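Local structure of putative glucarate dehydratase (Pseudomonas fluorescens, 4IT1) at residues Y267-P270 against G276-E279; A289-V294 against H316-G321; V309-A314 against L364-D369. The protein probably catalyses the magnesium-dependent dehydration of D-glucarate to 5-dehydro-4-deoxy-D-glucarate, as expected of a glucarate dehydratase of the mandelate racemase/muconate lactonizing enzyme family. All coordinates share one frame; numbering follows the deposited sequence.

Contact 1: Y267-P270 against G276-E279. With MG (magnesium ion), chain E.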
ATOM      1  N   TYR A 267      14.341 -10.312  20.162  1.00 52.95           N
ATOM      2  CA  TYR A 267      15.130  -9.193  20.673  1.00 48.78           C
ATOM      3  C   TYR A 267      14.883  -7.980  19.782  1.00 50.62           C
ATOM      4  O   TYR A 267      15.133  -8.032  18.571  1.00 48.57           O
ATOM      5  CB  TYR A 267      16.619  -9.516  20.616  1.00 53.55           C
ATOM      6  CG  TYR A 267      17.102 -10.678  21.462  1.00 57.57           C
ATOM      7  CD1 TYR A 267      16.777 -11.999  21.139  1.00 59.06           C
ATOM      8  CD2 TYR A 267      17.940 -10.456  22.554  1.00 61.26           C
ATOM      9  CE1 TYR A 267      17.242 -13.059  21.909  1.00 64.65           C
ATOM     10  CE2 TYR A 267      18.419 -11.507  23.324  1.00 63.05           C
ATOM     11  CZ  TYR A 267      18.066 -12.805  23.003  1.00 64.11           C
ATOM     12  OH  TYR A 267      18.542 -13.841  23.776  1.00 66.50           O
ATOM     13  N   GLU A 268      14.373  -6.899  20.348  1.00 42.88           N
ATOM     14  CA  GLU A 268      14.187  -5.644  19.631  1.00 40.71           C
ATOM     15  C   GLU A 268      15.404  -4.736  19.767  1.00 38.66           C
ATOM     16  O   GLU A 268      15.749  -4.384  20.843  1.00 38.04           O
ATOM     17  CB  GLU A 268      12.954  -4.911  20.148  1.00 40.94           C
ATOM     18  CG  GLU A 268      12.585  -3.662  19.358  1.00 50.74           C
ATOM     19  CD  GLU A 268      11.677  -2.692  20.085  1.00 55.67           C
ATOM     20  OE1 GLU A 268      10.904  -3.099  20.944  1.00 62.69           O
ATOM     21  OE2 GLU A 268      11.717  -1.499  19.789  1.00 58.20           O
ATOM     22  N   ASP A 269      16.047  -4.376  18.670  1.00 41.62           N
ATOM     23  CA  ASP A 269      17.192  -3.431  18.689  1.00 44.23           C
ATOM     24  C   ASP A 269      18.163  -3.675  19.841  1.00 40.43           C
ATOM     25  O   ASP A 269      18.364  -2.794  20.673  1.00 41.32           O
ATOM     26  CB  ASP A 269      16.703  -1.976  18.772  1.00 34.26           C
ATOM     27  CG  ASP A 269      15.918  -1.564  17.561  1.00 41.52           C
ATOM     28  OD1 ASP A 269      16.390  -1.836  16.438  1.00 37.44           O
ATOM     29  OD2 ASP A 269      14.822  -0.981  17.725  1.00 41.03           O
ATOM     30  N   PRO A 270      18.749  -4.877  19.924  1.00 42.36           N
ATOM     31  CA  PRO A 270      19.716  -5.021  21.011  1.00 41.77           C
ATOM     32  C   PRO A 270      21.025  -4.261  20.764  1.00 42.52           C
ATOM     33  O   PRO A 270      21.710  -3.898  21.717  1.00 40.03           O
ATOM     34  CB  PRO A 270      19.971  -6.530  21.058  1.00 38.47           C
ATOM     35  CG  PRO A 270      19.586  -7.035  19.708  1.00 37.05           C
ATOM     36  CD  PRO A 270      18.467  -6.155  19.248  1.00 43.06           C
ATOM     37  N   GLY A 276      25.294  -3.762  12.430  1.00 50.91           N
ATOM     38  CA  GLY A 276      25.411  -4.492  13.694  1.00 44.99           C
ATOM     39  C   GLY A 276      24.288  -5.497  13.887  1.00 46.28           C
ATOM     40  O   GLY A 276      24.528  -6.639  14.301  1.00 48.13           O
ATOM     41  N   MET A 277      23.064  -5.070  13.584  1.00 42.40           N
ATOM     42  CA  MET A 277      21.888  -5.938  13.653  1.00 41.44           C
ATOM     43  C   MET A 277      22.027  -7.136  12.707  1.00 49.02           C
ATOM     44  O   MET A 277      21.775  -8.278  13.104  1.00 47.73           O
ATOM     45  CB  MET A 277      20.615  -5.143  13.370  1.00 36.19           C
ATOM     46  CG  MET A 277      20.262  -4.139  14.466  1.00 43.42           C
ATOM     47  SD  MET A 277      19.526  -4.846  15.966  1.00 43.04           S
ATOM     48  CE  MET A 277      17.873  -5.139  15.341  1.00 39.95           C
ATOM     49  N   ALA A 278      22.473  -6.874  11.477  1.00 49.91           N
ATOM     50  CA  ALA A 278      22.721  -7.927  10.486  1.00 51.00           C
ATOM     51  C   ALA A 278      23.754  -8.923  10.989  1.00 47.56           C
ATOM     52  O   ALA A 278      23.563 -10.132  10.881  1.00 53.22           O
ATOM     53  CB  ALA A 278      23.178  -7.327   9.163  1.00 48.18           C
ATOM     54  N   GLU A 279      24.841  -8.402  11.544  1.00 44.65           N
ATOM     55  CA  GLU A 279      25.950  -9.225  11.989  1.00 45.34           C
ATOM     56  C   GLU A 279      25.503 -10.089  13.156  1.00 46.70           C
ATOM     57  O   GLU A 279      25.807 -11.286  13.207  1.00 42.62           O
ATOM     58  CB  GLU A 279      27.142  -8.345  12.361  1.00 46.35           C
ATOM     59  CG  GLU A 279      28.306  -9.061  13.031  1.00 61.28           C
ATOM     60  CD  GLU A 279      29.236  -9.772  12.066  1.00 75.52           C
ATOM     61  OE1 GLU A 279      30.290 -10.252  12.535  1.00 81.04           O
ATOM     62  OE2 GLU A 279      28.929  -9.860  10.853  1.00 80.13           O
TER
HETATM   63 MG    MG E 501      12.047   0.464  20.452  1.00 53.20          MG
HETATM   64  O   HOH W   1      14.100   0.058  19.913  1.00 41.55           O
HETATM   65  O   HOH W   2      10.135   1.052  21.087  1.00 44.79           O
HETATM   66  O   HOH W   3      12.639   2.401  20.732  1.00 55.88           O

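Contact 2: A289-V294 against H316-G321. With MG (magnesium ion), chain E.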
ATOM      1  N   ALA A 289      14.040  -7.643  15.973  1.00 33.33           N
ATOM      2  CA  ALA A 289      13.001  -6.675  15.668  1.00 36.39           C
ATOM      3  C   ALA A 289      13.602  -5.283  15.789  1.00 40.96           C
ATOM      4  O   ALA A 289      14.625  -5.105  16.463  1.00 40.19           O
ATOM      5  CB  ALA A 289      11.842  -6.825  16.643  1.00 35.10           C
ATOM      6  N   THR A 290      12.968  -4.298  15.152  1.00 38.61           N
ATOM      7  CA  THR A 290      13.449  -2.924  15.235  1.00 38.96           C
ATOM      8  C   THR A 290      12.341  -1.883  15.177  1.00 34.82           C
ATOM      9  O   THR A 290      11.327  -2.067  14.515  1.00 35.42           O
ATOM     10  CB  THR A 290      14.459  -2.599  14.101  1.00 38.37           C
ATOM     11  OG1 THR A 290      15.121  -1.355  14.387  1.00 35.46           O
ATOM     12  CG2 THR A 290      13.763  -2.482  12.756  1.00 32.93           C
ATOM     13  N   ASN A 291      12.551  -0.780  15.879  1.00 42.21           N
ATOM     14  CA  ASN A 291      11.931   0.476  15.481  1.00 44.10           C
ATOM     15  C   ASN A 291      12.948   1.628  15.520  1.00 44.81           C
ATOM     16  O   ASN A 291      12.626   2.771  15.852  1.00 47.94           O
ATOM     17  CB  ASN A 291      10.608   0.748  16.224  1.00 41.36           C
ATOM     18  CG  ASN A 291      10.758   0.873  17.728  1.00 41.68           C
ATOM     19  OD1 ASN A 291      11.847   0.768  18.298  1.00 47.15           O
ATOM     20  ND2 ASN A 291       9.633   1.110  18.390  1.00 55.23           N
ATOM     21  N   MET A 292      14.185   1.292  15.159  1.00 46.92           N
ATOM     22  CA  MET A 292      15.303   2.239  15.166  1.00 47.85           C
ATOM     23  C   MET A 292      16.028   2.258  13.835  1.00 45.30           C
ATOM     24  O   MET A 292      16.294   3.332  13.299  1.00 46.94           O
ATOM     25  CB  MET A 292      16.287   1.929  16.292  1.00 39.18           C
ATOM     26  CG  MET A 292      15.814   2.429  17.653  1.00 48.27           C
ATOM     27  SD  MET A 292      16.879   1.942  19.018  1.00 51.52           S
ATOM     28  CE  MET A 292      18.191   3.166  18.893  1.00 56.08           C
ATOM     29  N   VAL A 293      16.334   1.076  13.299  1.00 40.51           N
ATOM     30  CA  VAL A 293      17.065   0.998  12.039  1.00 39.00           C
ATOM     31  C   VAL A 293      16.164   0.885  10.806  1.00 42.66           C
ATOM     32  O   VAL A 293      16.626   1.037   9.677  1.00 43.12           O
ATOM     33  CB  VAL A 293      18.155  -0.083  12.060  1.00 40.01           C
ATOM     34  CG1 VAL A 293      19.141   0.206  13.178  1.00 36.28           C
ATOM     35  CG2 VAL A 293      17.548  -1.478  12.210  1.00 47.43           C
ATOM     36  N   VAL A 294      14.878   0.623  11.018  1.00 42.63           N
ATOM     37  CA  VAL A 294      13.909   0.656   9.926  1.00 37.83           C
ATOM     38  C   VAL A 294      12.729   1.488  10.404  1.00 44.64           C
ATOM     39  O   VAL A 294      11.824   0.978  11.075  1.00 35.92           O
ATOM     40  CB  VAL A 294      13.462  -0.764   9.474  1.00 39.44           C
ATOM     41  CG1 VAL A 294      12.382  -0.683   8.407  1.00 40.41           C
ATOM     42  CG2 VAL A 294      14.637  -1.558   8.939  1.00 41.26           C
ATOM     43  N   HIS A 316       2.189   4.304  13.304  1.00 42.44           N
ATOM     44  CA  HIS A 316       1.525   5.099  12.278  1.00 42.90           C
ATOM     45  C   HIS A 316       1.886   6.578  12.392  1.00 42.55           C
ATOM     46  O   HIS A 316       1.731   7.335  11.428  1.00 45.59           O
ATOM     47  CB  HIS A 316       0.005   4.910  12.340  1.00 46.80           C
ATOM     48  CG  HIS A 316      -0.644   5.565  13.522  1.00 46.69           C
ATOM     49  ND1 HIS A 316      -0.725   4.957  14.758  1.00 45.71           N
ATOM     50  CD2 HIS A 316      -1.242   6.773  13.655  1.00 42.73           C
ATOM     51  CE1 HIS A 316      -1.352   5.760  15.601  1.00 46.03           C
ATOM     52  NE2 HIS A 316      -1.674   6.870  14.957  1.00 48.54           N
ATOM     53  N   HIS A 317       2.360   6.972  13.572  1.00 46.85           N
ATOM     54  CA  HIS A 317       2.667   8.368  13.853  1.00 53.92           C
ATOM     55  C   HIS A 317       3.788   8.884  12.978  1.00 52.47           C
ATOM     56  O   HIS A 317       3.700   9.993  12.448  1.00 55.48           O
ATOM     57  CB  HIS A 317       3.042   8.555  15.313  1.00 47.18           C
ATOM     58  CG  HIS A 317       1.945   8.206  16.264  1.00 59.22           C
ATOM     59  ND1 HIS A 317       2.028   7.145  17.137  1.00 57.92           N
ATOM     60  CD2 HIS A 317       0.740   8.784  16.485  1.00 49.93           C
ATOM     61  CE1 HIS A 317       0.925   7.086  17.860  1.00 61.48           C
ATOM     62  NE2 HIS A 317       0.127   8.068  17.482  1.00 63.83           N
ATOM     63  N   TYR A 318       4.839   8.087  12.818  1.00 50.52           N
ATOM     64  CA  TYR A 318       5.982   8.558  12.036  1.00 49.79           C
ATOM     65  C   TYR A 318       6.151   7.897  10.685  1.00 51.53           C
ATOM     66  O   TYR A 318       6.866   8.415   9.830  1.00 52.62           O
ATOM     67  CB  TYR A 318       7.282   8.548  12.845  1.00 40.37           C
ATOM     68  CG  TYR A 318       7.755   7.213  13.346  1.00 39.83           C
ATOM     69  CD1 TYR A 318       8.406   6.311  12.498  1.00 38.18           C
ATOM     70  CD2 TYR A 318       7.617   6.874  14.684  1.00 38.62           C
ATOM     71  CE1 TYR A 318       8.866   5.093  12.971  1.00 37.94           C
ATOM     72  CE2 TYR A 318       8.080   5.655  15.167  1.00 44.67           C
ATOM     73  CZ  TYR A 318       8.695   4.766  14.303  1.00 38.14           C
ATOM     74  OH  TYR A 318       9.160   3.554  14.782  1.00 44.70           O
ATOM     75  N   TRP A 319       5.478   6.772  10.469  1.00 52.52           N
ATOM     76  CA  TRP A 319       5.542   6.129   9.159  1.00 43.13           C
ATOM     77  C   TRP A 319       4.695   6.829   8.111  1.00 41.50           C
ATOM     78  O   TRP A 319       4.789   6.517   6.921  1.00 47.64           O
ATOM     79  CB  TRP A 319       5.184   4.658   9.252  1.00 44.00           C
ATOM     80  CG  TRP A 319       6.355   3.811   9.545  1.00 39.05           C
ATOM     81  CD1 TRP A 319       6.818   3.447  10.775  1.00 39.54           C
ATOM     82  CD2 TRP A 319       7.230   3.205   8.586  1.00 33.80           C
ATOM     83  NE1 TRP A 319       7.933   2.647  10.645  1.00 39.03           N
ATOM     84  CE2 TRP A 319       8.196   2.471   9.311  1.00 36.53           C
ATOM     85  CE3 TRP A 319       7.279   3.194   7.188  1.00 41.09           C
ATOM     86  CZ2 TRP A 319       9.204   1.733   8.682  1.00 34.51           C
ATOM     87  CZ3 TRP A 319       8.287   2.450   6.557  1.00 39.35           C
ATOM     88  CH2 TRP A 319       9.240   1.743   7.308  1.00 33.18           C
ATOM     89  N   GLY A 320       3.869   7.778   8.549  1.00 44.50           N
ATOM     90  CA  GLY A 320       3.088   8.593   7.619  1.00 42.35           C
ATOM     91  C   GLY A 320       1.588   8.337   7.630  1.00 41.47           C
ATOM     92  O   GLY A 320       0.901   8.663   6.672  1.00 46.22           O
ATOM     93  N   GLY A 321       1.076   7.762   8.715  1.00 49.41           N
ATOM     94  CA  GLY A 321      -0.358   7.508   8.819  1.00 63.72           C
ATOM     95  C   GLY A 321      -0.795   6.066   8.609  1.00 61.40           C
ATOM     96  O   GLY A 321       0.021   5.138   8.606  1.00 57.67           O
TER
HETATM   97 MG    MG E 501      12.047   0.464  20.452  1.00 53.20          MG
HETATM   98  O   HOH W   4       7.572   1.612  16.422  1.00 59.23           O
HETATM   99  O   HOH W   2      10.135   1.052  21.087  1.00 44.79           O
HETATM  100  O   HOH W   5       9.676   1.587  12.757  1.00 44.18           O
HETATM  101  O   HOH W   1      14.100   0.058  19.913  1.00 41.55           O
HETATM  102  O   HOH W   3      12.639   2.401  20.732  1.00 55.88           O

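Contact 3: V309-A314 against L364-D369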
ATOM      1  N   VAL A 309      17.141  -6.966   9.820  1.00 45.79           N
ATOM      2  CA  VAL A 309      16.060  -7.241  10.756  1.00 45.17           C
ATOM      3  C   VAL A 309      15.052  -8.229  10.182  1.00 50.50           C
ATOM      4  O   VAL A 309      14.857  -8.306   8.967  1.00 46.33           O
ATOM      5  CB  VAL A 309      15.336  -5.951  11.215  1.00 44.98           C
ATOM      6  CG1 VAL A 309      16.307  -5.031  11.925  1.00 45.04           C
ATOM      7  CG2 VAL A 309      14.666  -5.236  10.050  1.00 46.46           C
ATOM      8  N   GLN A 310      14.415  -8.975  11.076  1.00 44.96           N
ATOM      9  CA  GLN A 310      13.447  -9.988  10.688  1.00 43.42           C
ATOM     10  C   GLN A 310      12.030  -9.530  11.000  1.00 44.22           C
ATOM     11  O   GLN A 310      11.071 -10.120  10.519  1.00 42.16           O
ATOM     12  CB  GLN A 310      13.758 -11.299  11.404  1.00 44.32           C
ATOM     13  CG  GLN A 310      15.067 -11.940  10.961  1.00 48.53           C
ATOM     14  CD  GLN A 310      16.295 -11.157  11.408  1.00 54.11           C
ATOM     15  OE1 GLN A 310      16.474 -10.886  12.599  1.00 44.94           O
ATOM     16  NE2 GLN A 310      17.149 -10.789  10.449  1.00 49.80           N
ATOM     17  N   ILE A 311      11.912  -8.465  11.800  1.00 38.01           N
ATOM     18  CA  ILE A 311      10.621  -7.967  12.261  1.00 41.73           C
ATOM     19  C   ILE A 311      10.631  -6.442  12.335  1.00 41.57           C
ATOM     20  O   ILE A 311      11.514  -5.851  12.956  1.00 47.07           O
ATOM     21  CB  ILE A 311      10.250  -8.519  13.666  1.00 37.26           C
ATOM     22  CG1 ILE A 311      10.131 -10.050  13.659  1.00 44.13           C
ATOM     23  CG2 ILE A 311       8.956  -7.884  14.153  1.00 36.33           C
ATOM     24  CD1 ILE A 311      10.584 -10.718  14.947  1.00 44.76           C
ATOM     25  N   VAL A 312       9.637  -5.817  11.716  1.00 40.64           N
ATOM     26  CA  VAL A 312       9.482  -4.375  11.771  1.00 47.35           C
ATOM     27  C   VAL A 312       8.326  -4.001  12.693  1.00 50.78           C
ATOM     28  O   VAL A 312       7.192  -4.443  12.493  1.00 48.69           O
ATOM     29  CB  VAL A 312       9.245  -3.767  10.371  1.00 46.64           C
ATOM     30  CG1 VAL A 312       9.076  -2.257  10.471  1.00 37.98           C
ATOM     31  CG2 VAL A 312      10.400  -4.108   9.439  1.00 41.70           C
ATOM     32  N   LEU A 313       8.627  -3.197  13.710  1.00 43.84           N
ATOM     33  CA  LEU A 313       7.580  -2.604  14.531  1.00 49.08           C
ATOM     34  C   LEU A 313       7.144  -1.272  13.928  1.00 49.64           C
ATOM     35  O   LEU A 313       7.824  -0.259  14.082  1.00 55.07           O
ATOM     36  CB  LEU A 313       8.043  -2.429  15.981  1.00 47.64           C
ATOM     37  CG  LEU A 313       8.688  -3.643  16.664  1.00 53.29           C
ATOM     38  CD1 LEU A 313       9.006  -3.302  18.105  1.00 46.72           C
ATOM     39  CD2 LEU A 313       7.816  -4.894  16.602  1.00 54.35           C
ATOM     40  N   ALA A 314       6.024  -1.295  13.216  1.00 49.80           N
ATOM     41  CA  ALA A 314       5.430  -0.091  12.649  1.00 49.74           C
ATOM     42  C   ALA A 314       4.848   0.821  13.734  1.00 49.16           C
ATOM     43  O   ALA A 314       4.663   0.403  14.880  1.00 52.90           O
ATOM     44  CB  ALA A 314       4.360  -0.462  11.631  1.00 46.73           C
ATOM     45  N   LEU A 364      -0.655  -9.555  10.895  1.00 55.76           N
ATOM     46  CA  LEU A 364      -0.274  -9.098  12.227  1.00 52.56           C
ATOM     47  C   LEU A 364       0.359 -10.259  12.995  1.00 57.12           C
ATOM     48  O   LEU A 364      -0.335 -11.165  13.457  1.00 60.92           O
ATOM     49  CB  LEU A 364      -1.492  -8.543  12.978  1.00 54.46           C
ATOM     50  CG  LEU A 364      -1.262  -7.909  14.357  1.00 56.13           C
ATOM     51  CD1 LEU A 364      -0.212  -6.811  14.284  1.00 58.65           C
ATOM     52  CD2 LEU A 364      -2.560  -7.357  14.934  1.00 55.16           C
ATOM     53  N   ASP A 365       1.678 -10.212  13.141  1.00 56.62           N
ATOM     54  CA  ASP A 365       2.450 -11.377  13.567  1.00 56.66           C
ATOM     55  C   ASP A 365       2.693 -11.493  15.066  1.00 59.45           C
ATOM     56  O   ASP A 365       2.982 -12.583  15.564  1.00 65.89           O
ATOM     57  CB  ASP A 365       3.775 -11.425  12.806  1.00 50.18           C
ATOM     58  CG  ASP A 365       3.574 -11.573  11.319  1.00 60.02           C
ATOM     59  OD1 ASP A 365       3.007 -12.607  10.907  1.00 61.87           O
ATOM     60  OD2 ASP A 365       3.968 -10.660  10.561  1.00 49.01           O
ATOM     61  N   TYR A 366       2.592 -10.374  15.777  1.00 55.71           N
ATOM     62  CA  TYR A 366       2.840 -10.348  17.221  1.00 49.07           C
ATOM     63  C   TYR A 366       1.923  -9.332  17.878  1.00 50.89           C
ATOM     64  O   TYR A 366       1.355  -8.474  17.203  1.00 53.28           O
ATOM     65  CB  TYR A 366       4.297  -9.986  17.532  1.00 44.21           C
ATOM     66  CG  TYR A 366       5.337 -10.888  16.911  1.00 48.03           C
ATOM     67  CD1 TYR A 366       5.824 -10.648  15.619  1.00 45.44           C
ATOM     68  CD2 TYR A 366       5.854 -11.970  17.617  1.00 47.61           C
ATOM     69  CE1 TYR A 366       6.784 -11.471  15.047  1.00 49.02           C
ATOM     70  CE2 TYR A 366       6.814 -12.803  17.053  1.00 55.99           C
ATOM     71  CZ  TYR A 366       7.277 -12.548  15.770  1.00 49.78           C
ATOM     72  OH  TYR A 366       8.228 -13.371  15.218  1.00 49.86           O
ATOM     73  N   ALA A 367       1.782  -9.438  19.197  1.00 55.35           N
ATOM     74  CA  ALA A 367       1.040  -8.460  19.987  1.00 57.63           C
ATOM     75  C   ALA A 367       1.690  -7.086  19.859  1.00 58.57           C
ATOM     76  O   ALA A 367       2.917  -6.968  19.787  1.00 61.55           O
ATOM     77  CB  ALA A 367       0.986  -8.886  21.449  1.00 56.54           C
ATOM     78  N   CYS A 368       0.854  -6.057  19.832  1.00 58.68           N
ATOM     79  CA  CYS A 368       1.306  -4.691  19.643  1.00 57.11           C
ATOM     80  C   CYS A 368       1.873  -4.067  20.919  1.00 62.82           C
ATOM     81  O   CYS A 368       1.804  -4.672  22.000  1.00 57.63           O
ATOM     82  CB  CYS A 368       0.169  -3.851  19.086  1.00 49.13           C
ATOM     83  SG  CYS A 368      -0.386  -4.420  17.471  1.00 57.59           S
ATOM     84  N   ASP A 369       2.447  -2.869  20.777  1.00 58.28           N
ATOM     85  CA  ASP A 369       3.114  -2.169  21.885  1.00 57.79           C
ATOM     86  C   ASP A 369       2.340  -0.932  22.299  1.00 48.05           C
ATOM     87  O   ASP A 369       1.881  -0.164  21.444  1.00 46.50           O
ATOM     88  CB  ASP A 369       4.541  -1.756  21.506  1.00 57.73           C
ATOM     89  CG  ASP A 369       5.545  -2.876  21.672  1.00 67.06           C
ATOM     90  OD1 ASP A 369       5.558  -3.528  22.738  1.00 68.04           O
ATOM     91  OD2 ASP A 369       6.351  -3.081  20.737  1.00 70.29           O
TER

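Contact 1: Y267-P270 against G276-E279
Met277 of helix 274-284 reaches back in a small, buried van der Waals contact to Asp269 and Pro270, which follow the carboxyl end of strand 266-268. The helix residue supplies the reach. Its CG stands beside the backbone N (chi1 -69°), and two further bends in the chain curl the thioether toward the strand end. SD rests against the pyrrolidine ring of Pro270, 3.7 Å from CD, the two side chains crossing at about a right angle. The terminal methyl continues past the proline to Asp269, where CE lies 3.8 Å from OD1 and equally near CA. No hydrogen bond joins the segments; the contact is one of van der Waals packing. With an alanine here, the SD and CE contacts go, which is likely to leave a gap beside the proline ring and to strip the methyl from over Asp269 CA and OD1.

That carboxylate has work to do on its other oxygen. Asp269 OD2 accepts a short bond of 2.5 Å from water 1, which in turn is a ligand of the magnesium ion. Thr290 OG1 holds OD1, and the backbone N of Asn291 also bonds to OD2, so Asp269 acts in this chain as a second-shell group. Its neighbour Glu268 binds directly, OE2 lying 2.1 Å from magnesium, with Asp243 and Asn291 completing the protein ligands. The whole is the strand-to-helix turn of a beta-alpha-beta unit in an enolase-superfamily barrel, with the metal site at the carboxyl end of its strand.

Contact 2: A289-V294 against H316-G321
Trp319 turns the edge of its indole to Val294: Val294 O sits near the ring plane at 3.6 Å from CZ2, and water 5 lies in the plane at the same edge, beside NE1. The Val294 methyl CG1 approaches obliquely at 4.0 Å from CZ2, while Phe297 meets the indole in an edge-to-face pair. Within the helical turn, the imidazoles of His316 and His317 each carry a rim atom of the other over one face. Tyr318 sends its ring across to Asn291, and OH ends 3.5 Å from Asn291 CB. The position of CG between the backbone N and carbonyl carbon (chi1 62°) aims the phenol at that residue.

No direct hydrogen bond crosses the contact; water carries the polar link. Water 5 accepts hydrogen bonds from Trp319 NE1 and Tyr318 OH and donates one to Val294 O, 2.8 Å away, tying three residues through one point. Water 4 donates to the same phenol oxygen and accepts from Asn291 ND2. The Asn291 amide is thus held at both ends: OD1 binds magnesium at 2.2 Å, whereas ND2 donates to water 4 and to water 2, itself a metal ligand. These bonds fix which way the amide is flipped and probably polarise it.

On the strand side, Thr290 OG1 accepts from the backbone N of Met292 and, at 165°, from that of Val293. This ST turn and ST motif fold the loop directly after strand 288-290. The arrangement belongs to the magnesium site of an enolase-superfamily barrel, where Glu268 and Asp243 share the ion with Asn291 at the strand ends.

Contact 3: V309-A314 against L364-D369
Asp369 OD2 is held in a salt bridge by Lys213 NZ, and Leu313 packs a methyl against that same oxygen, CD1 lying 3.7 Å away. The leucine and aspartate side chains meet obliquely, so the charged end of one is met by the apolar end of the other. With CG of Asp369 lying beside its own backbone N (chi1 -83°), the carboxylate leans into the interior, toward strand 311-314. No hydrogen bond passes directly between the two segments.

Farther back along the strand the contact becomes largely apolar. Ile311 and Tyr366 cross at about a right angle, and the isoleucine's longer branch does the touching. That branch is carried by CG1, which stands beside the backbone N and anti to the carbonyl carbon (chi1 -61°). Its CD1 comes within 3.6 Å of Tyr366 OH and 3.9 Å of CZ, while CG1 reaches CE1 at 3.9 Å. CD1 and CG1 thus meet the CE1, CZ and OH side of the phenol, crossing it. The methyl's approach to the ring is oblique.

Both aliphatic residues point inward from a parallel strand of the modified (beta/alpha)7beta barrel that forms the catalytic domain in this superfamily. Segment 364-369 runs between strands 338-341 and 163-170, and Cys368 touches both. It lies where the first and last parallel strands of that barrel come round to one another.

On the strand side of the tyrosine the packing continues beyond the two segments. Tyr266, edge-to-face with Tyr366, also touches Ile311 and Leu313.

Overall arrangement
The three contacts draw on consecutive parallel strands of one sheet, 266-268, 288-290 and 311-314, and contacts 1 and 2 share the magnesium ion with three of its waters. Their centres lie 16 Å apart, yet they meet directly: Asp269 N is 2.7 Å from Ala289 O. Contact 3, centred 10 Å from contact 2, joins it through the strand pairing of Thr290 N with Ile311 O at 3.1 Å. Toward contact 1, Leu313 CD1 lies 3.4 Å from Glu268 CD, so an apolar methyl packs against the carboxylate carbon of a metal ligand. Asp369 and Asn291 both touch His342, a predicted proton acceptor; together with the magnesium ligand of contact 1, this places all three beside the probable active site.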